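Mannitol dehydrogenase (Pseudomonas fluorescens, PDB 1M2W) probably catalyses the NAD-dependent interconversion of D-mannitol and D-fructose. Local coordinates at residues Ile232-Ser237 / Gln365-Gln370; Leu192-Ala197 / Asp287-Glu292; Thr84-Gly89 / Pro255-Pro260. All blocks are in the same frame, centred on the assembly; numbering follows the deposited sequence.

Contact 1: Ile232-Ser237 / Gln365-Gln370; sequences ITPMTS and QAIADQ. With NAD (nicotinamide-adenine-dinucleotide), chain C.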
loop_
_atom_site.group_PDB
_atom_site.type_symbol
_atom_site.label_atom_id
_atom_site.label_comp_id
_atom_site.label_asym_id
_atom_site.label_seq_id
_atom_site.Cartn_x
_atom_site.Cartn_y
_atom_site.Cartn_z
ATOM N N ILE A 232 6.192 0.705 7.459
ATOM C CA ILE A 232 6.260 2.062 6.928
ATOM C C ILE A 232 7.516 2.178 6.067
ATOM O O ILE A 232 8.634 1.884 6.506
ATOM C CB ILE A 232 6.241 3.070 8.064
ATOM C CG1 ILE A 232 4.867 2.983 8.779
ATOM C CG2 ILE A 232 6.511 4.494 7.533
ATOM C CD1 ILE A 232 4.854 3.748 10.119
ATOM N N THR A 233 7.311 2.605 4.828
ATOM C CA THR A 233 8.390 2.715 3.833
ATOM C C THR A 233 8.252 4.049 3.081
ATOM O O THR A 233 7.393 4.193 2.212
ATOM C CB THR A 233 8.245 1.520 2.809
ATOM O OG1 THR A 233 8.200 0.282 3.549
ATOM C CG2 THR A 233 9.450 1.459 1.842
ATOM N N PRO A 234 9.087 5.036 3.398
ATOM C CA PRO A 234 9.043 6.350 2.728
ATOM C C PRO A 234 9.445 6.292 1.250
ATOM O O PRO A 234 9.975 5.267 0.729
ATOM C CB PRO A 234 10.103 7.180 3.484
ATOM C CG PRO A 234 10.294 6.460 4.786
ATOM C CD PRO A 234 10.144 4.993 4.433
HETATM N N MSE A 235 9.213 7.404 0.551
HETATM C CA MSE A 235 9.649 7.453 -0.836
HETATM C C MSE A 235 11.157 7.648 -0.846
HETATM O O MSE A 235 11.761 8.218 0.077
HETATM C CB MSE A 235 8.990 8.620 -1.586
HETATM C CG MSE A 235 7.466 8.540 -1.551
HETATM SE SE MSE A 235 6.651 10.040 -2.601
HETATM C CE MSE A 235 7.302 11.565 -1.592
ATOM N N THR A 236 11.754 7.170 -1.929
ATOM C CA THR A 236 13.181 7.275 -2.145
ATOM C C THR A 236 13.583 8.748 -2.081
ATOM O O THR A 236 12.817 9.632 -2.481
ATOM C CB THR A 236 13.537 6.716 -3.584
ATOM O OG1 THR A 236 14.927 6.951 -3.872
ATOM C CG2 THR A 236 12.719 7.441 -4.659
ATOM N N SER A 237 14.756 9.035 -1.544
ATOM C CA SER A 237 15.244 10.424 -1.536
ATOM C C SER A 237 16.755 10.467 -1.687
ATOM O O SER A 237 17.484 9.557 -1.259
ATOM C CB SER A 237 14.886 11.159 -0.236
ATOM O OG SER A 237 15.694 10.775 0.863
ATOM N N GLN A 365 11.578 9.946 14.333
ATOM C CA GLN A 365 12.124 11.157 13.732
ATOM C C GLN A 365 13.140 10.864 12.621
ATOM O O GLN A 365 13.248 11.608 11.654
ATOM C CB GLN A 365 12.829 11.995 14.812
ATOM C CG GLN A 365 11.993 12.223 16.075
ATOM C CD GLN A 365 10.885 13.246 15.888
ATOM O OE1 GLN A 365 11.146 14.387 15.498
ATOM N NE2 GLN A 365 9.627 12.847 16.186
ATOM N N ALA A 366 13.851 9.758 12.748
ATOM C CA ALA A 366 14.904 9.432 11.786
ATOM C C ALA A 366 14.416 9.038 10.402
ATOM O O ALA A 366 15.112 9.226 9.403
ATOM C CB ALA A 366 15.775 8.286 12.359
ATOM N N ILE A 367 13.210 8.508 10.321
ATOM C CA ILE A 367 12.747 8.015 9.017
ATOM C C ILE A 367 12.311 9.056 7.994
ATOM O O ILE A 367 12.369 8.788 6.794
ATOM C CB ILE A 367 11.614 6.942 9.224
ATOM C CG1 ILE A 367 11.357 6.147 7.937
ATOM C CG2 ILE A 367 10.335 7.576 9.750
ATOM C CD1 ILE A 367 10.624 4.826 8.239
ATOM N N ALA A 368 11.859 10.220 8.445
ATOM C CA ALA A 368 11.406 11.265 7.503
ATOM C C ALA A 368 10.390 10.802 6.436
ATOM O O ALA A 368 10.595 10.971 5.221
ATOM C CB ALA A 368 12.647 11.913 6.797
ATOM N N ASP A 369 9.279 10.239 6.881
ATOM C CA ASP A 369 8.255 9.772 5.957
ATOM C C ASP A 369 7.508 11.029 5.455
ATOM O O ASP A 369 7.079 11.846 6.255
ATOM C CB ASP A 369 7.311 8.837 6.715
ATOM C CG ASP A 369 6.394 8.076 5.772
ATOM O OD1 ASP A 369 6.717 8.044 4.576
ATOM O OD2 ASP A 369 5.383 7.504 6.219
ATOM N N GLN A 370 7.405 11.179 4.142
ATOM C CA GLN A 370 6.818 12.365 3.510
ATOM C C GLN A 370 5.306 12.426 3.546
ATOM O O GLN A 370 4.659 11.464 3.161
ATOM C CB GLN A 370 7.248 12.431 2.046
ATOM C CG GLN A 370 8.769 12.327 1.865
ATOM C CD GLN A 370 9.273 10.915 1.578
ATOM O OE1 GLN A 370 8.581 9.944 1.810
ATOM N NE2 GLN A 370 10.518 10.814 1.065
HETATM P PA NAD C . 6.025 2.872 -4.800
HETATM O O1A NAD C . 5.526 4.120 -5.320
HETATM O O2A NAD C . 7.468 2.638 -4.323
HETATM O O5B NAD C . 5.706 1.708 -5.878
HETATM C C5B NAD C . 4.335 1.517 -6.317
HETATM C C4B NAD C . 4.514 0.343 -7.323
HETATM O O4B NAD C . 3.145 0.032 -7.850
HETATM C C3B NAD C . 5.280 0.702 -8.615
HETATM O O3B NAD C . 5.841 -0.532 -9.025
HETATM C C2B NAD C . 4.186 1.216 -9.540
HETATM O O2B NAD C . 4.531 1.340 -10.930
HETATM C C1B NAD C . 3.121 0.151 -9.283
HETATM N N9A NAD C . 1.806 0.550 -9.716
HETATM C C8A NAD C . 1.075 1.709 -9.521
HETATM N N7A NAD C . -0.134 1.678 -10.065
HETATM C C5A NAD C . -0.176 0.406 -10.650
HETATM C C6A NAD C . -1.207 -0.212 -11.363
HETATM N N6A NAD C . -2.406 0.318 -11.621
HETATM N N1A NAD C . -0.963 -1.520 -11.858
HETATM C C2A NAD C . 0.266 -2.171 -11.635
HETATM N N3A NAD C . 1.314 -1.591 -10.914
HETATM C C4A NAD C . 1.029 -0.287 -10.444
HETATM O O3 NAD C . 5.085 2.465 -3.579
HETATM P PN NAD C . 5.164 1.422 -2.374
HETATM O O1N NAD C . 5.785 2.023 -1.161
HETATM O O2N NAD C . 5.804 0.218 -2.929
HETATM O O5D NAD C . 3.585 1.187 -2.077
HETATM C C5D NAD C . 2.892 0.281 -3.000
HETATM C C4D NAD C . 1.663 -0.321 -2.360
HETATM O O4D NAD C . 1.908 -1.369 -1.388
HETATM C C3D NAD C . 0.649 0.657 -1.665
HETATM O O3D NAD C . -0.152 1.346 -2.595
HETATM C C2D NAD C . -0.098 -0.231 -0.651
HETATM O O2D NAD C . -1.323 -0.888 -1.092
HETATM C C1D NAD C . 0.989 -1.205 -0.230
HETATM N N1N NAD C . 1.744 -0.740 0.964
HETATM C C2N NAD C . 2.708 0.329 1.049
HETATM C C3N NAD C . 3.240 0.584 2.338
HETATM C C7N NAD C . 4.228 1.733 2.545
HETATM O O7N NAD C . 4.589 2.061 3.786
HETATM N N7N NAD C . 4.596 2.377 1.469
HETATM C C4N NAD C . 2.815 -0.199 3.474
HETATM C C5N NAD C . 1.872 -1.242 3.305
HETATM C C6N NAD C . 1.332 -1.516 2.075
#
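The side-chain amide of Gln370 grips the backbone of Met235, a selenomethionine in this crystal, at both of its polar atoms. Met235 N donates to Gln370 OE1 at 2.9 Å, tilted a little from the plane of that carbonyl. In return Gln370 NE2 gives a nearly straight bond (169°) to Met235 O at 3.0 Å; the acceptor lies close to the amide plane of Gln370, whereas the nitrogen sits well above the Met235 carbonyl plane. A bend at chi2 (95°) turns the amide back against the other loop, and the selenomethionine methyl CE, folded round at chi3, rests on Gln370 CB at 3.7 Å. The Asp369 carboxylate lies across two neighbours, OD1 by Pro234 CA at 3.4 Å and OD2 by Ile232 CG2 at 3.5 Å. Asp369 OD1 is also paired in a salt bridge with Arg373. Further out, Pro234 CG presses on Ile367 CG1 at 3.3 Å, tighter than ordinary van der Waals contact, the two side chains crossing at about a right angle; both also touch Val257 of strand 256-258. On its other side the 232-237 loop meets the cofactor: Thr233 N donates to NAD O7N at 3.0 Å, and NAD N7N returns a weak bond to Thr233 O. Ile232 also touches the bound D-mannitol. The loop that holds the nicotinamide carboxamide is thus clasped from behind by a C-terminal-domain loop, through a two-bond amide grip that fixes the rotation of the Gln370 amide and probably steadies the backbone beside the NAD site.

Contact 2: Leu192-Ala197 / Asp287-Glu292; sequences LPHNGA and DVTPYE
The start of helix 289-313 meets the turn leading into helix 195-208 where Glu292 reaches Pro193 and His194, and Thr289 reaches His194. With CG anti to the backbone N (chi1 161°) and the chain bent at chi2, the Glu292 carboxylate folds against Pro193: CD lies 3.3 Å from Pro193 CA, and OE2 3.4 Å from Pro193 CB. OE1 stands over one face of the His194 ring, toward its rim, with the ring and carboxylate planes steeply inclined. One water bridges His194 and Glu292 by hydrogen bonds, accepting from His194 N at 3.1 Å and donating to Glu292 OE1 at 2.6 Å. The contact spans the seam between the Rossmann and C-terminal domains. His194 occupies the N-cap position of helix 195-208, while Asp287 caps the turn into the other by accepting from Thr289 N. Thr289 OG1 donates to the syn lone pair of Asp287 OD1 at 3.1 Å. The same OG1 lies at the edge of the imidazole, near its plane, 3.2 Å from His194 CE1. Replacing Thr289 with an alanine would probably leave Asp287 OD1 with one donor fewer and open a gap beside His194 CE1. Lys384 of helix 378-385 packs on Pro193.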
loop_
_atom_site.group_PDB
_atom_site.type_symbol
_atom_site.label_atom_id
_atom_site.label_comp_id
_atom_site.label_asym_id
_atom_site.label_seq_id
_atom_site.Cartn_x
_atom_site.Cartn_y
_atom_site.Cartn_z
ATOM N N LEU A 192 -6.068 -3.328 1.511
ATOM C CA LEU A 192 -7.505 -3.198 1.317
ATOM C C LEU A 192 -8.109 -4.223 2.240
ATOM O O LEU A 192 -7.510 -5.259 2.462
ATOM C CB LEU A 192 -8.000 -3.664 -0.068
ATOM C CG LEU A 192 -7.568 -3.048 -1.362
ATOM C CD1 LEU A 192 -6.130 -3.482 -1.609
ATOM C CD2 LEU A 192 -8.536 -3.512 -2.487
ATOM N N PRO A 193 -9.287 -3.935 2.787
ATOM C CA PRO A 193 -9.960 -4.908 3.654
ATOM C C PRO A 193 -10.261 -6.081 2.690
ATOM O O PRO A 193 -10.692 -5.830 1.531
ATOM C CB PRO A 193 -11.258 -4.196 4.042
ATOM C CG PRO A 193 -10.851 -2.670 4.016
ATOM C CD PRO A 193 -9.929 -2.602 2.803
ATOM N N HIS A 194 -10.071 -7.324 3.137
ATOM C CA HIS A 194 -10.303 -8.524 2.328
ATOM C C HIS A 194 -9.642 -8.384 0.959
ATOM O O HIS A 194 -10.280 -8.587 -0.088
ATOM C CB HIS A 194 -11.799 -8.732 2.168
ATOM C CG HIS A 194 -12.532 -8.684 3.471
ATOM N ND1 HIS A 194 -12.463 -9.706 4.398
ATOM C CD2 HIS A 194 -13.288 -7.710 4.034
ATOM C CE1 HIS A 194 -13.148 -9.363 5.476
ATOM N NE2 HIS A 194 -13.657 -8.156 5.282
ATOM N N ASN A 195 -8.355 -8.056 0.970
ATOM C CA ASN A 195 -7.660 -7.838 -0.283
ATOM C C ASN A 195 -7.649 -9.039 -1.215
ATOM O O ASN A 195 -7.650 -8.845 -2.433
ATOM C CB ASN A 195 -6.238 -7.281 -0.041
ATOM C CG ASN A 195 -5.337 -8.210 0.778
ATOM O OD1 ASN A 195 -5.723 -9.272 1.239
ATOM N ND2 ASN A 195 -4.100 -7.788 0.942
ATOM N N GLY A 196 -7.654 -10.256 -0.666
ATOM C CA GLY A 196 -7.684 -11.452 -1.495
ATOM C C GLY A 196 -9.073 -11.560 -2.142
ATOM O O GLY A 196 -9.188 -11.808 -3.347
ATOM N N ALA A 197 -10.130 -11.380 -1.357
ATOM C CA ALA A 197 -11.479 -11.415 -1.947
ATOM C C ALA A 197 -11.682 -10.351 -3.027
ATOM O O ALA A 197 -12.413 -10.583 -4.024
ATOM C CB ALA A 197 -12.571 -11.272 -0.848
ATOM N N ASP A 287 -8.355 -16.552 10.257
ATOM C CA ASP A 287 -9.190 -15.398 9.960
ATOM C C ASP A 287 -8.393 -14.110 10.082
ATOM O O ASP A 287 -8.092 -13.660 11.188
ATOM C CB ASP A 287 -10.383 -15.309 10.913
ATOM C CG ASP A 287 -11.383 -14.249 10.494
ATOM O OD1 ASP A 287 -11.197 -13.591 9.445
ATOM O OD2 ASP A 287 -12.379 -14.081 11.217
ATOM N N VAL A 288 -8.070 -13.512 8.945
ATOM C CA VAL A 288 -7.273 -12.296 9.003
ATOM C C VAL A 288 -8.120 -11.076 9.231
ATOM O O VAL A 288 -7.581 -10.041 9.579
ATOM C CB VAL A 288 -6.446 -12.040 7.698
ATOM C CG1 VAL A 288 -5.629 -13.229 7.327
ATOM C CG2 VAL A 288 -7.362 -11.641 6.578
ATOM N N THR A 289 -9.455 -11.182 9.128
ATOM C CA THR A 289 -10.272 -9.987 9.263
ATOM C C THR A 289 -10.017 -9.070 10.475
ATOM O O THR A 289 -9.932 -7.848 10.324
ATOM C CB THR A 289 -11.796 -10.333 9.184
ATOM O OG1 THR A 289 -12.053 -11.040 7.960
ATOM C CG2 THR A 289 -12.610 -9.060 9.192
ATOM N N PRO A 290 -9.909 -9.640 11.683
ATOM C CA PRO A 290 -9.670 -8.792 12.861
ATOM C C PRO A 290 -8.364 -7.995 12.739
ATOM O O PRO A 290 -8.295 -6.850 13.187
ATOM C CB PRO A 290 -9.611 -9.794 14.035
ATOM C CG PRO A 290 -10.429 -11.016 13.511
ATOM C CD PRO A 290 -10.084 -11.068 12.038
ATOM N N TYR A 291 -7.339 -8.623 12.158
ATOM C CA TYR A 291 -6.028 -8.004 11.982
ATOM C C TYR A 291 -6.088 -6.887 10.955
ATOM O O TYR A 291 -5.537 -5.799 11.161
ATOM C CB TYR A 291 -5.002 -9.019 11.501
ATOM C CG TYR A 291 -4.749 -10.100 12.516
ATOM C CD1 TYR A 291 -5.488 -11.264 12.487
ATOM C CD2 TYR A 291 -3.752 -9.960 13.487
ATOM C CE1 TYR A 291 -5.263 -12.295 13.403
ATOM C CE2 TYR A 291 -3.517 -10.986 14.431
ATOM C CZ TYR A 291 -4.280 -12.142 14.375
ATOM O OH TYR A 291 -4.102 -13.155 15.310
ATOM N N GLU A 292 -6.772 -7.171 9.855
ATOM C CA GLU A 292 -6.910 -6.173 8.799
ATOM C C GLU A 292 -7.763 -4.954 9.260
ATOM O O GLU A 292 -7.411 -3.778 9.003
ATOM C CB GLU A 292 -7.503 -6.870 7.552
ATOM C CG GLU A 292 -8.100 -5.938 6.581
ATOM C CD GLU A 292 -9.580 -5.677 6.840
ATOM O OE1 GLU A 292 -10.405 -6.637 6.763
ATOM O OE2 GLU A 292 -9.912 -4.494 7.104
HETATM O O HOH W 1 -9.188 -8.666 5.763
#

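Contact 3: Thr84-Gly89 / Pro255-Pro260; sequences TLYELG and PVVCEP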
loop_
_atom_site.group_PDB
_atom_site.type_symbol
_atom_site.label_atom_id
_atom_site.label_comp_id
_atom_site.label_asym_id
_atom_site.label_seq_id
_atom_site.Cartn_x
_atom_site.Cartn_y
_atom_site.Cartn_z
ATOM N N THR A 84 20.013 -2.345 -0.977
ATOM C CA THR A 84 20.177 -2.235 0.475
ATOM C C THR A 84 18.855 -1.892 1.148
ATOM O O THR A 84 18.163 -0.963 0.696
ATOM C CB THR A 84 21.174 -1.082 0.837
ATOM O OG1 THR A 84 22.363 -1.195 0.060
ATOM C CG2 THR A 84 21.550 -1.130 2.325
ATOM N N LEU A 85 18.502 -2.671 2.181
ATOM C CA LEU A 85 17.343 -2.376 3.000
ATOM C C LEU A 85 17.939 -1.563 4.159
ATOM O O LEU A 85 18.731 -2.072 4.953
ATOM C CB LEU A 85 16.711 -3.675 3.491
ATOM C CG LEU A 85 15.467 -3.459 4.356
ATOM C CD1 LEU A 85 14.434 -4.483 3.980
ATOM C CD2 LEU A 85 15.812 -3.579 5.816
ATOM N N TYR A 86 17.516 -0.305 4.279
ATOM C CA TYR A 86 18.123 0.615 5.263
ATOM C C TYR A 86 17.135 1.016 6.335
ATOM O O TYR A 86 16.280 1.875 6.099
ATOM C CB TYR A 86 18.614 1.829 4.442
ATOM C CG TYR A 86 19.389 2.882 5.171
ATOM C CD1 TYR A 86 19.995 2.621 6.399
ATOM C CD2 TYR A 86 19.550 4.142 4.603
ATOM C CE1 TYR A 86 20.773 3.620 7.068
ATOM C CE2 TYR A 86 20.327 5.139 5.264
ATOM C CZ TYR A 86 20.914 4.852 6.483
ATOM O OH TYR A 86 21.602 5.842 7.164
ATOM N N GLU A 87 17.212 0.368 7.505
ATOM C CA GLU A 87 16.270 0.694 8.568
ATOM C C GLU A 87 16.636 2.016 9.239
ATOM O O GLU A 87 17.814 2.277 9.522
ATOM C CB GLU A 87 16.238 -0.411 9.645
ATOM C CG GLU A 87 15.776 -1.745 9.138
ATOM C CD GLU A 87 15.640 -2.783 10.248
ATOM O OE1 GLU A 87 16.211 -2.582 11.344
ATOM O OE2 GLU A 87 14.973 -3.800 9.997
ATOM N N LEU A 88 15.640 2.859 9.465
ATOM C CA LEU A 88 15.879 4.133 10.149
ATOM C C LEU A 88 14.883 4.226 11.295
ATOM O O LEU A 88 13.694 3.985 11.123
ATOM C CB LEU A 88 15.702 5.320 9.204
ATOM C CG LEU A 88 16.805 5.464 8.143
ATOM C CD1 LEU A 88 16.439 6.663 7.223
ATOM C CD2 LEU A 88 18.174 5.701 8.825
ATOM N N GLY A 89 15.386 4.569 12.475
ATOM C CA GLY A 89 14.516 4.666 13.627
ATOM C C GLY A 89 15.260 5.362 14.749
ATOM O O GLY A 89 16.499 5.496 14.686
ATOM N N PRO A 255 18.428 2.339 -2.726
ATOM C CA PRO A 255 18.195 1.545 -1.512
ATOM C C PRO A 255 16.733 1.745 -1.120
ATOM O O PRO A 255 16.045 2.607 -1.696
ATOM C CB PRO A 255 19.147 2.183 -0.490
ATOM C CG PRO A 255 19.175 3.677 -0.952
ATOM C CD PRO A 255 19.223 3.556 -2.465
ATOM N N VAL A 256 16.240 0.944 -0.185
ATOM C CA VAL A 256 14.878 1.148 0.293
ATOM C C VAL A 256 15.004 1.436 1.781
ATOM O O VAL A 256 15.703 0.718 2.495
ATOM C CB VAL A 256 13.952 -0.074 0.051
ATOM C CG1 VAL A 256 14.490 -1.365 0.707
ATOM C CG2 VAL A 256 12.557 0.248 0.634
ATOM N N VAL A 257 14.423 2.553 2.221
ATOM C CA VAL A 257 14.459 2.904 3.651
ATOM C C VAL A 257 13.147 2.409 4.237
ATOM O O VAL A 257 12.110 2.446 3.560
ATOM C CB VAL A 257 14.515 4.438 3.831
ATOM C CG1 VAL A 257 14.065 4.849 5.247
ATOM C CG2 VAL A 257 15.932 4.906 3.639
ATOM N N CYS A 258 13.170 1.921 5.470
ATOM C CA CYS A 258 11.926 1.470 6.112
ATOM C C CYS A 258 12.149 1.537 7.617
ATOM O O CYS A 258 13.285 1.718 8.073
ATOM C CB CYS A 258 11.582 0.015 5.737
ATOM S SG CYS A 258 12.894 -1.201 6.129
ATOM N N GLU A 259 11.077 1.401 8.385
ATOM C CA GLU A 259 11.185 1.398 9.854
ATOM C C GLU A 259 11.558 -0.027 10.290
ATOM O O GLU A 259 11.445 -0.986 9.511
ATOM C CB GLU A 259 9.823 1.746 10.483
ATOM C CG GLU A 259 8.764 0.674 10.083
ATOM C CD GLU A 259 7.429 0.897 10.784
ATOM O OE1 GLU A 259 6.380 0.518 10.224
ATOM O OE2 GLU A 259 7.438 1.425 11.926
ATOM N N PRO A 260 12.026 -0.188 11.540
ATOM C CA PRO A 260 12.392 -1.521 12.023
ATOM C C PRO A 260 11.198 -2.481 12.110
ATOM O O PRO A 260 11.329 -3.667 11.803
ATOM C CB PRO A 260 12.954 -1.239 13.430
ATOM C CG PRO A 260 13.525 0.129 13.306
ATOM C CD PRO A 260 12.510 0.866 12.465
HETATM O O HOH W 2 13.575 -5.107 11.976
#
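Thr84 O accepts from Val256 N at 2.8 Å, the first of four backbone bonds that join the strands in parallel. Leu85 turns to the same face as Val256 and Cys258, its CB near Val256 CG1 and its CD2 at 3.8 Å from Cys258 SG. Tyr86 bonds in both directions, N to Val256 O at 2.7 Å and O from Cys258 N at 3.2 Å, the latter nitrogen lying well above the carbonyl plane. With CG opposite the backbone N (chi1 -175°), the Tyr86 side chain runs beside Val257, CD2 against Val257 CG2, and goes on to helix 238-248. Glu87 returns to the Leu85 face and passes obliquely by Pro260; its OE2 forms a salt bridge with Arg231 and shares a water with Pro260 O. Leu88 N closes the ladder on Cys258 O at 3.0 Å, while Leu88 CD1 packs on Val257 CG1 at 3.6 Å and Leu88 CD2 lies over one face of the Tyr86 ring, toward its rim. Leu88 O lies 3.6 Å from Pro260 CD. With strand 96-107 flanking 83-87 on its far side, this pairing adds 256-258 as an outermost strand of the mixed sheet in the Rossmann domain.

How the contacts relate
From the N terminus, the chain enters contact 3 at 84-89, passes 192-197 of contact 2 and 232-237 of contact 1, and closes contact 3 at 255-260, a loop of 165 intervening residues. Contact 2 closes next at 287-292, and contact 1 last at 365-370, so each pair of contacts crosses. Contact 3 ties strands within the Rossmann domain, whereas the other two join that domain to the C-terminal one. Contacts 1 and 3 adjoin, with centres about 9 Å apart and a probable hydrogen bond from Ile232 N to Glu259 OE1. Contact 2 stands apart, its centre about 26 Å from either of the others and across the chain's centre from contact 1.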